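Local coordinates for amino Transferase (Eubacterium rectale, PDB 3ELE), which probably catalyses pyridoxal-5'-phosphate-dependent amino group transfer, as other class I and II aminotransferases do, at residues 220-225 and 247-252; 179-184 and 228-233; 87-92 and 257-262; 83-88 and 102-107. All coordinates share one frame; numbering follows the deposited sequence.

Contact 1: 220-225 and 247-252; sequences YREIVY and SKSLSL. With PLP (pyridoxal-5'-phosphate), chain E.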
loop_
_atom_site.group_PDB
_atom_site.type_symbol
_atom_site.label_atom_id
_atom_site.label_comp_id
_atom_site.label_asym_id
_atom_site.label_seq_id
_atom_site.Cartn_x
_atom_site.Cartn_y
_atom_site.Cartn_z
ATOM N N TYR A 220 8.285 3.948 17.200
ATOM C CA TYR A 220 8.636 3.574 18.598
ATOM C C TYR A 220 8.383 4.695 19.619
ATOM O O TYR A 220 8.757 4.531 20.792
ATOM C CB TYR A 220 10.121 3.140 18.703
ATOM C CG TYR A 220 10.458 1.996 17.791
ATOM C CD1 TYR A 220 10.080 0.716 18.121
ATOM C CD2 TYR A 220 11.116 2.198 16.573
ATOM C CE1 TYR A 220 10.353 -0.352 17.288
ATOM C CE2 TYR A 220 11.392 1.116 15.717
ATOM C CZ TYR A 220 10.987 -0.155 16.094
ATOM O OH TYR A 220 11.201 -1.266 15.328
ATOM N N ARG A 221 7.762 5.813 19.198
ATOM C CA ARG A 221 7.510 6.987 20.058
ATOM C C ARG A 221 7.044 6.653 21.465
ATOM O O ARG A 221 7.603 7.187 22.421
ATOM C CB ARG A 221 6.538 7.991 19.381
ATOM C CG ARG A 221 6.035 9.138 20.322
ATOM C CD ARG A 221 5.357 10.262 19.577
ATOM N NE ARG A 221 6.358 11.168 19.032
ATOM C CZ ARG A 221 6.985 12.114 19.727
ATOM N NH1 ARG A 221 6.800 12.287 21.031
ATOM N NH2 ARG A 221 7.863 12.874 19.118
ATOM N N GLU A 222 6.054 5.758 21.589
ATOM C CA GLU A 222 5.510 5.381 22.908
ATOM C C GLU A 222 6.286 4.249 23.597
ATOM O O GLU A 222 6.030 3.985 24.768
ATOM C CB GLU A 222 4.019 5.041 22.854
ATOM C CG GLU A 222 3.110 6.197 22.407
ATOM C CD GLU A 222 3.155 6.476 20.925
ATOM O OE1 GLU A 222 3.390 5.518 20.139
ATOM O OE2 GLU A 222 2.967 7.661 20.548
ATOM N N ILE A 223 7.199 3.580 22.875
ATOM C CA ILE A 223 8.065 2.535 23.431
ATOM C C ILE A 223 9.316 3.250 23.939
ATOM O O ILE A 223 10.363 3.250 23.303
ATOM C CB ILE A 223 8.386 1.387 22.415
ATOM C CG1 ILE A 223 7.065 0.811 21.846
ATOM C CG2 ILE A 223 9.273 0.297 23.082
ATOM C CD1 ILE A 223 7.129 -0.650 21.400
ATOM N N VAL A 224 9.147 3.904 25.084
ATOM C CA VAL A 224 10.209 4.679 25.748
ATOM C C VAL A 224 10.070 4.421 27.255
ATOM O O VAL A 224 8.954 4.216 27.743
ATOM C CB VAL A 224 10.170 6.194 25.349
ATOM C CG1 VAL A 224 8.841 6.845 25.732
ATOM C CG2 VAL A 224 11.367 6.959 25.962
ATOM N N TYR A 225 11.199 4.445 27.973
ATOM C CA TYR A 225 11.264 4.040 29.388
ATOM C C TYR A 225 11.791 5.115 30.320
ATOM O O TYR A 225 12.441 6.059 29.873
ATOM C CB TYR A 225 12.187 2.813 29.516
ATOM C CG TYR A 225 11.988 1.776 28.431
ATOM C CD1 TYR A 225 10.792 1.066 28.339
ATOM C CD2 TYR A 225 12.993 1.519 27.472
ATOM C CE1 TYR A 225 10.585 0.106 27.339
ATOM C CE2 TYR A 225 12.803 0.550 26.468
ATOM C CZ TYR A 225 11.587 -0.156 26.404
ATOM O OH TYR A 225 11.354 -1.089 25.404
ATOM N N SER A 247 1.947 0.035 14.428
ATOM C CA SER A 247 2.567 -1.286 14.420
ATOM C C SER A 247 3.149 -1.680 15.783
ATOM O O SER A 247 3.026 -2.833 16.179
ATOM C CB SER A 247 3.638 -1.382 13.322
ATOM O OG SER A 247 3.081 -1.115 12.024
ATOM N N LYS A 248 3.744 -0.725 16.496
ATOM C CA LYS A 248 4.349 -0.981 17.825
ATOM C C LYS A 248 3.493 -0.548 19.005
ATOM O O LYS A 248 3.404 -1.270 20.019
ATOM C CB LYS A 248 5.725 -0.318 17.921
ATOM C CG LYS A 248 6.818 -1.055 17.181
ATOM C CD LYS A 248 6.869 -0.764 15.706
ATOM C CE LYS A 248 7.690 -1.795 14.948
ATOM N NZ LYS A 248 7.672 -1.495 13.497
ATOM N N SER A 249 2.883 0.630 18.877
ATOM C CA SER A 249 2.048 1.222 19.923
ATOM C C SER A 249 0.822 0.361 20.239
ATOM O O SER A 249 0.542 0.115 21.391
ATOM C CB SER A 249 1.651 2.662 19.551
ATOM O OG SER A 249 0.801 2.689 18.434
ATOM N N LEU A 250 0.152 -0.135 19.199
ATOM C CA LEU A 250 -1.013 -1.019 19.317
ATOM C C LEU A 250 -0.729 -2.498 18.961
ATOM O O LEU A 250 -1.648 -3.311 19.021
ATOM C CB LEU A 250 -2.164 -0.474 18.447
ATOM C CG LEU A 250 -2.843 0.822 18.895
ATOM C CD1 LEU A 250 -3.821 1.305 17.807
ATOM C CD2 LEU A 250 -3.563 0.641 20.251
ATOM N N SER A 251 0.516 -2.847 18.610
ATOM C CA SER A 251 0.875 -4.225 18.207
ATOM C C SER A 251 0.063 -4.725 16.998
ATOM O O SER A 251 -0.388 -5.887 16.957
ATOM C CB SER A 251 0.818 -5.214 19.392
ATOM O OG SER A 251 1.824 -4.917 20.323
ATOM N N LEU A 252 -0.089 -3.836 16.008
ATOM C CA LEU A 252 -0.838 -4.125 14.796
ATOM C C LEU A 252 0.045 -4.017 13.531
ATOM O O LEU A 252 -0.382 -3.406 12.548
ATOM C CB LEU A 252 -2.052 -3.174 14.716
ATOM C CG LEU A 252 -3.019 -3.093 15.892
ATOM C CD1 LEU A 252 -4.091 -2.071 15.651
ATOM C CD2 LEU A 252 -3.655 -4.459 16.212
HETATM N N1 PLP E . 10.844 2.308 10.883
HETATM C C2 PLP E . 11.622 1.560 11.771
HETATM C C2A PLP E . 12.826 2.190 12.394
HETATM C C3 PLP E . 11.256 0.239 12.098
HETATM O O3 PLP E . 12.005 -0.497 12.984
HETATM C C4 PLP E . 10.122 -0.356 11.498
HETATM C C4A PLP E . 10.060 -1.872 11.546
HETATM O O4A PLP E . 10.631 -2.540 10.683
HETATM C C5 PLP E . 9.343 0.430 10.595
HETATM C C6 PLP E . 9.717 1.762 10.291
HETATM C C5A PLP E . 8.128 -0.114 9.871
HETATM O O4P PLP E . 6.930 0.097 10.549
HETATM P P PLP E . 5.568 -0.318 9.794
HETATM O O1P PLP E . 4.468 0.632 10.174
HETATM O O2P PLP E . 5.140 -1.676 10.268
HETATM O O3P PLP E . 5.729 -0.332 8.309
#
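The ring of Tyr220 and the aliphatic chain of Lys248 pass each other at a slant, with Lys248 CG 3.6 Å from Tyr220 CE1 and Lys248 CE equally close to Tyr220 OH. The lysine reaches this path through one bend: beyond chi2 (82°) its chain is extended, carrying NZ along the tyrosine to within 3.1 Å of C4A of the pyridoxal-5'-phosphate, its aldehyde carbon. Tyr72 of the second subunit adds a weak hydrogen bond to NZ. The tyrosine hydroxyl meets the cofactor O3 in a short hydrogen bond of 2.6 Å whose donor is not fixed, and O3 lies at the ring edge; the hydroxyl is also hydrogen-bonded to Tyr335 OH. The side chain of Ile223 crosses that of Lys248 at roughly a right angle, with Ile223 CD1 3.8 Å from Lys248 CB. Farther from the cofactor, Glu222 OE1 touches Ser249 CB at 3.4 Å; both Glu222 OE1 and Ser249 OG are hydrogen-bonded to Tyr244 OH, which ties the two loops together indirectly. Ser247 OG lies within bonding range of phosphate oxygens O1P and O2P. A lysine poised at the cofactor aldehyde, with a tyrosine on O3 and a serine at the phosphate, is the cofactor site of fold type I aminotransferases.

Contact 2: 179-184 and 228-233; sequences NSPNNP and IKVPFV. With PLP (pyridoxal-5'-phosphate), chain E.
Val230 meets the Ser180–Pro181 corner with both of its methyl groups, and it gives up more surface to the contact than any other residue. With chi1 at -177° the methyls are divided between two neighbours: CG1, lying anti to the valine nitrogen, rests 3.6 Å from Ser180 O, while CG2 sits 4.0 Å from Pro181 CG. The proline ring and the valine side chain cross at about a right angle, and CG and CD of the ring are the atoms nearest the valine methyl CG2. Pro181 follows a cis peptide bond, which makes a sharp corner of the chain here, and Ser180, though its CB points at the other loop, spends its hydroxyl on Tyr189 N.

The same corner is braced from within. Asn182 ND2 donates to Asn179 O at 2.9 Å, in the carbonyl plane and on a lone pair, and Asn183 N gives a nearly straight bond (172°) to Asn179 OD1, approaching from above the plane of that amide carbonyl. Asn179 OD1 also lies 3.2 Å from the cofactor methyl C2A. Asn183 in turn directs ND2 to the cofactor O3, 2.8 Å away, with Arg372 holding its OD1.

Chemically, then, the loops meet by van der Waals packing of valine methyls on a proline ring and a backbone carbonyl oxygen, whereas directional bonds of the asparagines lie within 179-184 and at the cofactor. Complementary shape, with no polar bond across the contact, sets the corner at the cis peptide against Val230, and the asparagine bonds help place the amide that touches pyridoxal-5'-phosphate.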
loop_
_atom_site.group_PDB
_atom_site.type_symbol
_atom_site.label_atom_id
_atom_site.label_comp_id
_atom_site.label_asym_id
_atom_site.label_seq_id
_atom_site.Cartn_x
_atom_site.Cartn_y
_atom_site.Cartn_z
ATOM N N ASN A 179 15.159 8.663 13.506
ATOM C CA ASN A 179 14.359 7.571 14.054
ATOM C C ASN A 179 14.666 7.555 15.527
ATOM O O ASN A 179 15.714 7.053 15.924
ATOM C CB ASN A 179 14.771 6.328 13.300
ATOM C CG ASN A 179 14.181 5.039 13.827
ATOM O OD1 ASN A 179 14.897 4.052 13.866
ATOM N ND2 ASN A 179 12.894 5.024 14.209
ATOM N N SER A 180 13.781 8.192 16.309
ATOM C CA SER A 180 13.900 8.295 17.761
ATOM C C SER A 180 12.519 8.105 18.437
ATOM O O SER A 180 11.598 8.893 18.166
ATOM C CB SER A 180 14.501 9.645 18.124
ATOM O OG SER A 180 14.690 9.755 19.518
ATOM N N PRO A 181 12.354 7.055 19.288
ATOM C CA PRO A 181 13.310 6.002 19.650
ATOM C C PRO A 181 13.799 5.152 18.462
ATOM O O PRO A 181 13.023 4.867 17.528
ATOM C CB PRO A 181 12.559 5.197 20.684
ATOM C CG PRO A 181 11.583 6.161 21.247
ATOM C CD PRO A 181 11.117 6.895 20.072
ATOM N N ASN A 182 15.076 4.764 18.540
ATOM C CA ASN A 182 15.837 4.193 17.416
ATOM C C ASN A 182 15.945 2.672 17.255
ATOM O O ASN A 182 16.200 1.940 18.212
ATOM C CB ASN A 182 17.275 4.740 17.516
ATOM C CG ASN A 182 18.140 4.485 16.248
ATOM O OD1 ASN A 182 19.031 3.636 16.256
ATOM N ND2 ASN A 182 17.905 5.248 15.201
ATOM N N ASN A 183 15.765 2.231 16.007
ATOM C CA ASN A 183 16.079 0.865 15.572
ATOM C C ASN A 183 17.358 1.108 14.729
ATOM O O ASN A 183 17.271 1.779 13.684
ATOM C CB ASN A 183 14.967 0.272 14.708
ATOM C CG ASN A 183 15.335 -1.082 14.108
ATOM O OD1 ASN A 183 16.258 -1.750 14.583
ATOM N ND2 ASN A 183 14.594 -1.504 13.079
ATOM N N PRO A 184 18.492 0.475 15.085
ATOM C CA PRO A 184 18.757 -0.580 16.083
ATOM C C PRO A 184 19.305 -0.259 17.487
ATOM O O PRO A 184 19.355 -1.180 18.323
ATOM C CB PRO A 184 19.811 -1.388 15.347
ATOM C CG PRO A 184 20.653 -0.388 14.803
ATOM C CD PRO A 184 19.755 0.797 14.411
ATOM N N ILE A 228 11.687 9.167 30.108
ATOM C CA ILE A 228 12.494 9.891 29.127
ATOM C C ILE A 228 11.511 10.514 28.143
ATOM O O ILE A 228 10.516 9.876 27.786
ATOM C CB ILE A 228 13.514 8.957 28.395
ATOM C CG1 ILE A 228 14.569 8.430 29.383
ATOM C CG2 ILE A 228 14.232 9.697 27.234
ATOM C CD1 ILE A 228 15.530 9.508 29.910
ATOM N N LYS A 229 11.785 11.758 27.741
ATOM C CA LYS A 229 10.920 12.509 26.828
ATOM C C LYS A 229 11.397 12.374 25.378
ATOM O O LYS A 229 12.599 12.502 25.103
ATOM C CB LYS A 229 10.880 13.997 27.235
ATOM C CG LYS A 229 9.827 14.833 26.467
ATOM C CD LYS A 229 9.531 16.170 27.156
ATOM C CE LYS A 229 8.392 16.940 26.504
ATOM N NZ LYS A 229 8.121 18.196 27.265
ATOM N N VAL A 230 10.452 12.069 24.480
ATOM C CA VAL A 230 10.674 12.032 23.042
ATOM C C VAL A 230 10.142 13.411 22.583
ATOM O O VAL A 230 8.935 13.623 22.587
ATOM C CB VAL A 230 9.889 10.872 22.356
ATOM C CG1 VAL A 230 10.199 10.817 20.864
ATOM C CG2 VAL A 230 10.250 9.548 22.984
ATOM N N PRO A 231 11.027 14.386 22.272
ATOM C CA PRO A 231 10.506 15.692 21.814
ATOM C C PRO A 231 9.700 15.620 20.514
ATOM O O PRO A 231 10.106 14.895 19.610
ATOM C CB PRO A 231 11.789 16.496 21.549
ATOM C CG PRO A 231 12.793 15.886 22.359
ATOM C CD PRO A 231 12.492 14.416 22.346
ATOM N N PHE A 232 8.605 16.381 20.410
ATOM C CA PHE A 232 7.799 16.414 19.194
ATOM C C PHE A 232 8.496 17.400 18.240
ATOM O O PHE A 232 8.410 18.621 18.408
ATOM C CB PHE A 232 6.325 16.755 19.447
ATOM C CG PHE A 232 5.424 16.206 18.384
ATOM C CD1 PHE A 232 5.037 14.865 18.415
ATOM C CD2 PHE A 232 5.035 16.981 17.315
ATOM C CE1 PHE A 232 4.242 14.335 17.408
ATOM C CE2 PHE A 232 4.237 16.458 16.312
ATOM C CZ PHE A 232 3.851 15.135 16.355
ATOM N N VAL A 233 9.116 16.834 17.207
ATOM C CA VAL A 233 10.074 17.547 16.324
ATOM C C VAL A 233 9.532 18.755 15.555
ATOM O O VAL A 233 10.290 19.705 15.288
ATOM C CB VAL A 233 10.765 16.551 15.347
ATOM C CG1 VAL A 233 11.855 17.244 14.501
ATOM C CG2 VAL A 233 11.383 15.391 16.123
HETATM N N1 PLP E . 10.844 2.308 10.883
HETATM C C2 PLP E . 11.622 1.560 11.771
HETATM C C2A PLP E . 12.826 2.190 12.394
HETATM C C3 PLP E . 11.256 0.239 12.098
HETATM O O3 PLP E . 12.005 -0.497 12.984
HETATM C C4 PLP E . 10.122 -0.356 11.498
HETATM C C4A PLP E . 10.060 -1.872 11.546
HETATM O O4A PLP E . 10.631 -2.540 10.683
HETATM C C5 PLP E . 9.343 0.430 10.595
HETATM C C6 PLP E . 9.717 1.762 10.291
HETATM C C5A PLP E . 8.128 -0.114 9.871
HETATM O O4P PLP E . 6.930 0.097 10.549
HETATM P P PLP E . 5.568 -0.318 9.794
HETATM O O1P PLP E . 4.468 0.632 10.174
HETATM O O2P PLP E . 5.140 -1.676 10.268
HETATM O O3P PLP E . 5.729 -0.332 8.309
#

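Contact 3: 87-92 and 257-262; sequences EFLNNT and IGYVLV
Helix-on-sheet packing joins 87-92 to 257-262: Leu89, from helix 79-93, drops onto Tyr259 and Leu261 of strand 258-261, the neighbour of 102-105, which is the outermost strand of the large mixed sheet within this chain. Tyr259 and Leu261 are two apart in the strand and therefore project from one side of the sheet, while Val260 between them turns to the other side and packs on helix 108-119. Leu89 fits across the pair with its forked end. Its CD1 reaches Leu261 CD2 tip to tip at 3.8 Å, and both CD1 and CD2 approach Tyr259 OH at 3.8 Å, the two side chains coming from opposite directions. A chi1 of 61° places the tyrosine ring between its own backbone nitrogen and carbonyl carbon, from where its phenol end extends to the helix. Nearby, Thr92 OG1 bonds back to Phe88 O at 2.6 Å, one turn earlier in the helix, and lies 3.4 Å above one face of the Phe88 ring. Since the touching groups are leucine methyls and the end of a phenol, the contact is dispersive and without directional bonds; what it depends on is probably the fit of a branched tip against two neighbouring side chains of the sheet.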
loop_
_atom_site.group_PDB
_atom_site.type_symbol
_atom_site.label_atom_id
_atom_site.label_comp_id
_atom_site.label_asym_id
_atom_site.label_seq_id
_atom_site.Cartn_x
_atom_site.Cartn_y
_atom_site.Cartn_z
ATOM N N GLU A 87 -6.316 16.184 17.251
ATOM C CA GLU A 87 -6.740 16.550 18.614
ATOM C C GLU A 87 -5.941 15.841 19.727
ATOM O O GLU A 87 -5.648 16.453 20.759
ATOM C CB GLU A 87 -8.253 16.318 18.790
ATOM C CG GLU A 87 -9.113 17.275 17.913
ATOM C CD GLU A 87 -10.596 16.860 17.777
ATOM O OE1 GLU A 87 -11.060 15.953 18.518
ATOM O OE2 GLU A 87 -11.306 17.460 16.922
ATOM N N PHE A 88 -5.638 14.556 19.524
ATOM C CA PHE A 88 -4.793 13.783 20.447
ATOM C C PHE A 88 -3.366 14.362 20.504
ATOM O O PHE A 88 -2.796 14.469 21.582
ATOM C CB PHE A 88 -4.740 12.283 20.072
ATOM C CG PHE A 88 -3.660 11.514 20.807
ATOM C CD1 PHE A 88 -3.827 11.163 22.146
ATOM C CD2 PHE A 88 -2.453 11.212 20.180
ATOM C CE1 PHE A 88 -2.806 10.500 22.853
ATOM C CE2 PHE A 88 -1.427 10.548 20.869
ATOM C CZ PHE A 88 -1.597 10.192 22.202
ATOM N N LEU A 89 -2.793 14.662 19.338
ATOM C CA LEU A 89 -1.432 15.241 19.228
ATOM C C LEU A 89 -1.349 16.637 19.874
ATOM O O LEU A 89 -0.380 16.933 20.564
ATOM C CB LEU A 89 -0.959 15.294 17.763
ATOM C CG LEU A 89 -0.706 13.966 17.029
ATOM C CD1 LEU A 89 -0.370 14.208 15.515
ATOM C CD2 LEU A 89 0.378 13.137 17.720
ATOM N N ASN A 90 -2.374 17.464 19.651
ATOM C CA ASN A 90 -2.457 18.803 20.270
ATOM C C ASN A 90 -2.557 18.715 21.809
ATOM O O ASN A 90 -1.861 19.426 22.504
ATOM C CB ASN A 90 -3.617 19.619 19.675
ATOM C CG ASN A 90 -3.475 19.838 18.172
ATOM O OD1 ASN A 90 -2.420 19.573 17.582
ATOM N ND2 ASN A 90 -4.557 20.277 17.532
ATOM N N ASN A 91 -3.399 17.815 22.320
ATOM C CA ASN A 91 -3.537 17.604 23.763
ATOM C C ASN A 91 -2.293 17.020 24.440
ATOM O O ASN A 91 -2.069 17.288 25.630
ATOM C CB ASN A 91 -4.763 16.741 24.098
ATOM C CG ASN A 91 -6.106 17.457 23.834
ATOM O OD1 ASN A 91 -6.227 18.688 23.968
ATOM N ND2 ASN A 91 -7.140 16.664 23.501
ATOM N N THR A 92 -1.489 16.253 23.695
ATOM C CA THR A 92 -0.271 15.609 24.222
ATOM C C THR A 92 0.997 16.483 24.086
ATOM O O THR A 92 1.834 16.507 24.995
ATOM C CB THR A 92 -0.008 14.260 23.488
ATOM O OG1 THR A 92 -1.226 13.509 23.419
ATOM C CG2 THR A 92 1.084 13.439 24.182
ATOM N N ILE A 257 -1.538 0.427 9.208
ATOM C CA ILE A 257 -2.214 1.701 9.489
ATOM C C ILE A 257 -1.255 2.700 10.138
ATOM O O ILE A 257 -0.641 2.433 11.170
ATOM C CB ILE A 257 -3.519 1.468 10.315
ATOM C CG1 ILE A 257 -4.282 2.784 10.563
ATOM C CG2 ILE A 257 -3.224 0.688 11.626
ATOM C CD1 ILE A 257 -4.728 3.520 9.332
ATOM N N GLY A 258 -1.103 3.846 9.492
ATOM C CA GLY A 258 -0.273 4.892 10.021
ATOM C C GLY A 258 -0.613 6.208 9.376
ATOM O O GLY A 258 -1.718 6.383 8.862
ATOM N N TYR A 259 0.341 7.124 9.383
ATOM C CA TYR A 259 0.110 8.420 8.768
ATOM C C TYR A 259 1.379 9.170 8.453
ATOM O O TYR A 259 2.472 8.781 8.890
ATOM C CB TYR A 259 -0.801 9.311 9.646
ATOM C CG TYR A 259 -0.285 9.666 11.042
ATOM C CD1 TYR A 259 0.719 10.640 11.228
ATOM C CD2 TYR A 259 -0.837 9.073 12.186
ATOM C CE1 TYR A 259 1.182 10.986 12.503
ATOM C CE2 TYR A 259 -0.387 9.434 13.478
ATOM C CZ TYR A 259 0.621 10.392 13.617
ATOM O OH TYR A 259 1.085 10.748 14.864
ATOM N N VAL A 260 1.186 10.215 7.647
ATOM C CA VAL A 260 2.169 11.237 7.343
ATOM C C VAL A 260 1.520 12.533 7.873
ATOM O O VAL A 260 0.372 12.861 7.523
ATOM C CB VAL A 260 2.491 11.384 5.852
ATOM C CG1 VAL A 260 3.414 12.599 5.631
ATOM C CG2 VAL A 260 3.166 10.099 5.316
ATOM N N LEU A 261 2.257 13.252 8.710
ATOM C CA LEU A 261 1.793 14.499 9.295
ATOM C C LEU A 261 2.524 15.620 8.574
ATOM O O LEU A 261 3.766 15.630 8.563
ATOM C CB LEU A 261 2.113 14.496 10.783
ATOM C CG LEU A 261 1.856 15.718 11.649
ATOM C CD1 LEU A 261 0.427 16.171 11.578
ATOM C CD2 LEU A 261 2.283 15.371 13.075
ATOM N N VAL A 262 1.761 16.525 7.951
ATOM C CA VAL A 262 2.303 17.693 7.200
ATOM C C VAL A 262 1.894 19.010 7.931
ATOM O O VAL A 262 0.794 19.520 7.694
ATOM C CB VAL A 262 1.813 17.710 5.726
ATOM C CG1 VAL A 262 2.454 18.866 4.946
ATOM C CG2 VAL A 262 2.141 16.395 5.019
#

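Contact 4: 83-88 and 102-107; sequences AAIAEF and LYMTMG
Ile85 makes the closest approaches of helix 83-88 to strand 102-105, using two different branches. Its CD1 meets the end of Met104, a selenomethionine, tip to tip: Ile85 CD1 is 3.5 Å from Met104 CE and 3.6 Å from Met104 SE. Its CG2 lies obliquely against Leu102, 3.9 Å from Leu102 CD1, while the other leucine methyl, CD2, comes within 4.2 Å of Ala86 CB. The isoleucine can serve both partners because CG1 and CG2 diverge from CB, the longer branch running on in extended form (chi2 170°). Met104 leaves the strand alongside the helix, and bends at chi2 and chi3 bring its end round to it.

Behind this first shell stands Tyr259 on the neighbouring strand, packed against both Ile85 and Leu102, and Thr81 and Arg82 from earlier in the helix also pack against Met104. The helix and strand axes approach to 9.5 Å at an angle of 120°, and the backbones come nearest at Ala86, whose CA is 7.5 Å from Leu102 CA. Beyond the strand, which ends at Thr105, Gly107 is the N-cap of helix 108-119 and touches pyridoxal-5'-phosphate; Ala108 and Ala109 donate backbone N-H groups to the cofactor. The contact itself is wholly apolar, a meeting of methyl groups and a selenium atom, which implies that burial and shape hold the helix on this strand while polar contacts with the cofactor are made beyond the strand's end.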
loop_
_atom_site.group_PDB
_atom_site.type_symbol
_atom_site.label_atom_id
_atom_site.label_comp_id
_atom_site.label_asym_id
_atom_site.label_seq_id
_atom_site.Cartn_x
_atom_site.Cartn_y
_atom_site.Cartn_z
ATOM N N ALA A 83 -9.071 14.018 12.291
ATOM C CA ALA A 83 -9.477 14.939 13.385
ATOM C C ALA A 83 -9.099 14.407 14.764
ATOM O O ALA A 83 -8.518 15.135 15.550
ATOM C CB ALA A 83 -10.987 15.239 13.329
ATOM N N ALA A 84 -9.397 13.129 15.019
ATOM C CA ALA A 84 -9.061 12.427 16.281
ATOM C C ALA A 84 -7.556 12.384 16.584
ATOM O O ALA A 84 -7.160 12.511 17.749
ATOM C CB ALA A 84 -9.612 11.004 16.264
ATOM N N ILE A 85 -6.735 12.202 15.542
ATOM C CA ILE A 85 -5.256 12.211 15.679
ATOM C C ILE A 85 -4.763 13.648 15.906
ATOM O O ILE A 85 -3.952 13.862 16.789
ATOM C CB ILE A 85 -4.544 11.616 14.456
ATOM C CG1 ILE A 85 -4.877 10.137 14.319
ATOM C CG2 ILE A 85 -2.982 11.806 14.528
ATOM C CD1 ILE A 85 -4.403 9.521 13.004
ATOM N N ALA A 86 -5.247 14.616 15.120
ATOM C CA ALA A 86 -4.851 16.031 15.302
ATOM C C ALA A 86 -5.114 16.494 16.740
ATOM O O ALA A 86 -4.221 17.058 17.379
ATOM C CB ALA A 86 -5.576 16.936 14.310
ATOM N N GLU A 87 -6.316 16.184 17.251
ATOM C CA GLU A 87 -6.740 16.550 18.614
ATOM C C GLU A 87 -5.941 15.841 19.727
ATOM O O GLU A 87 -5.648 16.453 20.759
ATOM C CB GLU A 87 -8.253 16.318 18.790
ATOM C CG GLU A 87 -9.113 17.275 17.913
ATOM C CD GLU A 87 -10.596 16.860 17.777
ATOM O OE1 GLU A 87 -11.060 15.953 18.518
ATOM O OE2 GLU A 87 -11.306 17.460 16.922
ATOM N N PHE A 88 -5.638 14.556 19.524
ATOM C CA PHE A 88 -4.793 13.783 20.447
ATOM C C PHE A 88 -3.366 14.362 20.504
ATOM O O PHE A 88 -2.796 14.469 21.582
ATOM C CB PHE A 88 -4.740 12.283 20.072
ATOM C CG PHE A 88 -3.660 11.514 20.807
ATOM C CD1 PHE A 88 -3.827 11.163 22.146
ATOM C CD2 PHE A 88 -2.453 11.212 20.180
ATOM C CE1 PHE A 88 -2.806 10.500 22.853
ATOM C CE2 PHE A 88 -1.427 10.548 20.869
ATOM C CZ PHE A 88 -1.597 10.192 22.202
ATOM N N LEU A 102 -3.089 15.780 8.318
ATOM C CA LEU A 102 -2.847 14.321 8.306
ATOM C C LEU A 102 -3.179 13.671 6.977
ATOM O O LEU A 102 -4.075 14.144 6.265
ATOM C CB LEU A 102 -3.660 13.626 9.410
ATOM C CG LEU A 102 -3.201 13.675 10.874
ATOM C CD1 LEU A 102 -1.826 13.007 10.994
ATOM C CD2 LEU A 102 -3.179 15.073 11.446
ATOM N N TYR A 103 -2.429 12.614 6.642
ATOM C CA TYR A 103 -2.700 11.761 5.468
ATOM C C TYR A 103 -2.579 10.329 5.978
ATOM O O TYR A 103 -1.493 9.937 6.387
ATOM C CB TYR A 103 -1.709 12.055 4.335
ATOM C CG TYR A 103 -1.936 11.258 3.071
ATOM C CD1 TYR A 103 -1.431 9.974 2.940
ATOM C CD2 TYR A 103 -2.636 11.783 2.002
ATOM C CE1 TYR A 103 -1.629 9.221 1.795
ATOM C CE2 TYR A 103 -2.844 11.038 0.855
ATOM C CZ TYR A 103 -2.330 9.756 0.751
ATOM O OH TYR A 103 -2.512 8.986 -0.382
HETATM N N MSE A 104 -3.672 9.565 5.962
HETATM C CA MSE A 104 -3.677 8.203 6.501
HETATM C C MSE A 104 -3.013 7.243 5.512
HETATM O O MSE A 104 -3.340 7.249 4.328
HETATM C CB MSE A 104 -5.090 7.723 6.849
HETATM C CG MSE A 104 -5.867 8.659 7.806
HETATM SE SE MSE A 104 -4.921 9.132 9.415
HETATM C CE MSE A 104 -4.840 7.377 10.226
ATOM N N THR A 105 -2.095 6.430 6.029
ATOM C CA THR A 105 -1.282 5.520 5.224
ATOM C C THR A 105 -1.400 4.078 5.705
ATOM O O THR A 105 -1.971 3.802 6.755
ATOM C CB THR A 105 0.212 5.931 5.249
ATOM O OG1 THR A 105 0.716 5.806 6.588
ATOM C CG2 THR A 105 0.427 7.359 4.720
HETATM N N MSE A 106 -0.817 3.182 4.919
HETATM C CA MSE A 106 -0.793 1.758 5.179
HETATM C C MSE A 106 0.511 1.357 5.858
HETATM O O MSE A 106 1.264 0.521 5.347
HETATM C CB MSE A 106 -1.037 1.023 3.862
HETATM C CG MSE A 106 -2.429 1.421 3.288
HETATM SE SE MSE A 106 -2.965 0.357 1.831
HETATM C CE MSE A 106 -1.717 1.016 0.630
ATOM N N GLY A 107 0.763 1.966 7.021
ATOM C CA GLY A 107 1.964 1.736 7.815
ATOM C C GLY A 107 3.082 2.717 7.522
ATOM O O GLY A 107 3.001 3.531 6.587
#

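How the contacts relate
All four contacts are buried, but they divide by depth. Contacts 1 and 2 centre about 10 Å from the centre of the chain and both touch the cofactor; contacts 3 and 4, at about 17 and 18 Å, lie farther out, on a helix that also carries exposed residues such as Glu87 and Asn91. Contacts 3 and 4 share Glu87 and Phe88, and probable backbone hydrogen bonds join their strands, Gly258 O with Thr105 N and Val260 O with Tyr103 N, each 2.9 Å. Arg221 links contact 1 to contact 2 through the carbonyls of Val230 and Pro231, whereas Phe232 bridges contacts 2 and 3 by packing on Leu261 and Leu89. In contacts 1 and 2 the segments also meet by packing, but several polar groups turn to the cofactor; contacts 3 and 4 are apolar helix-on-sheet packing.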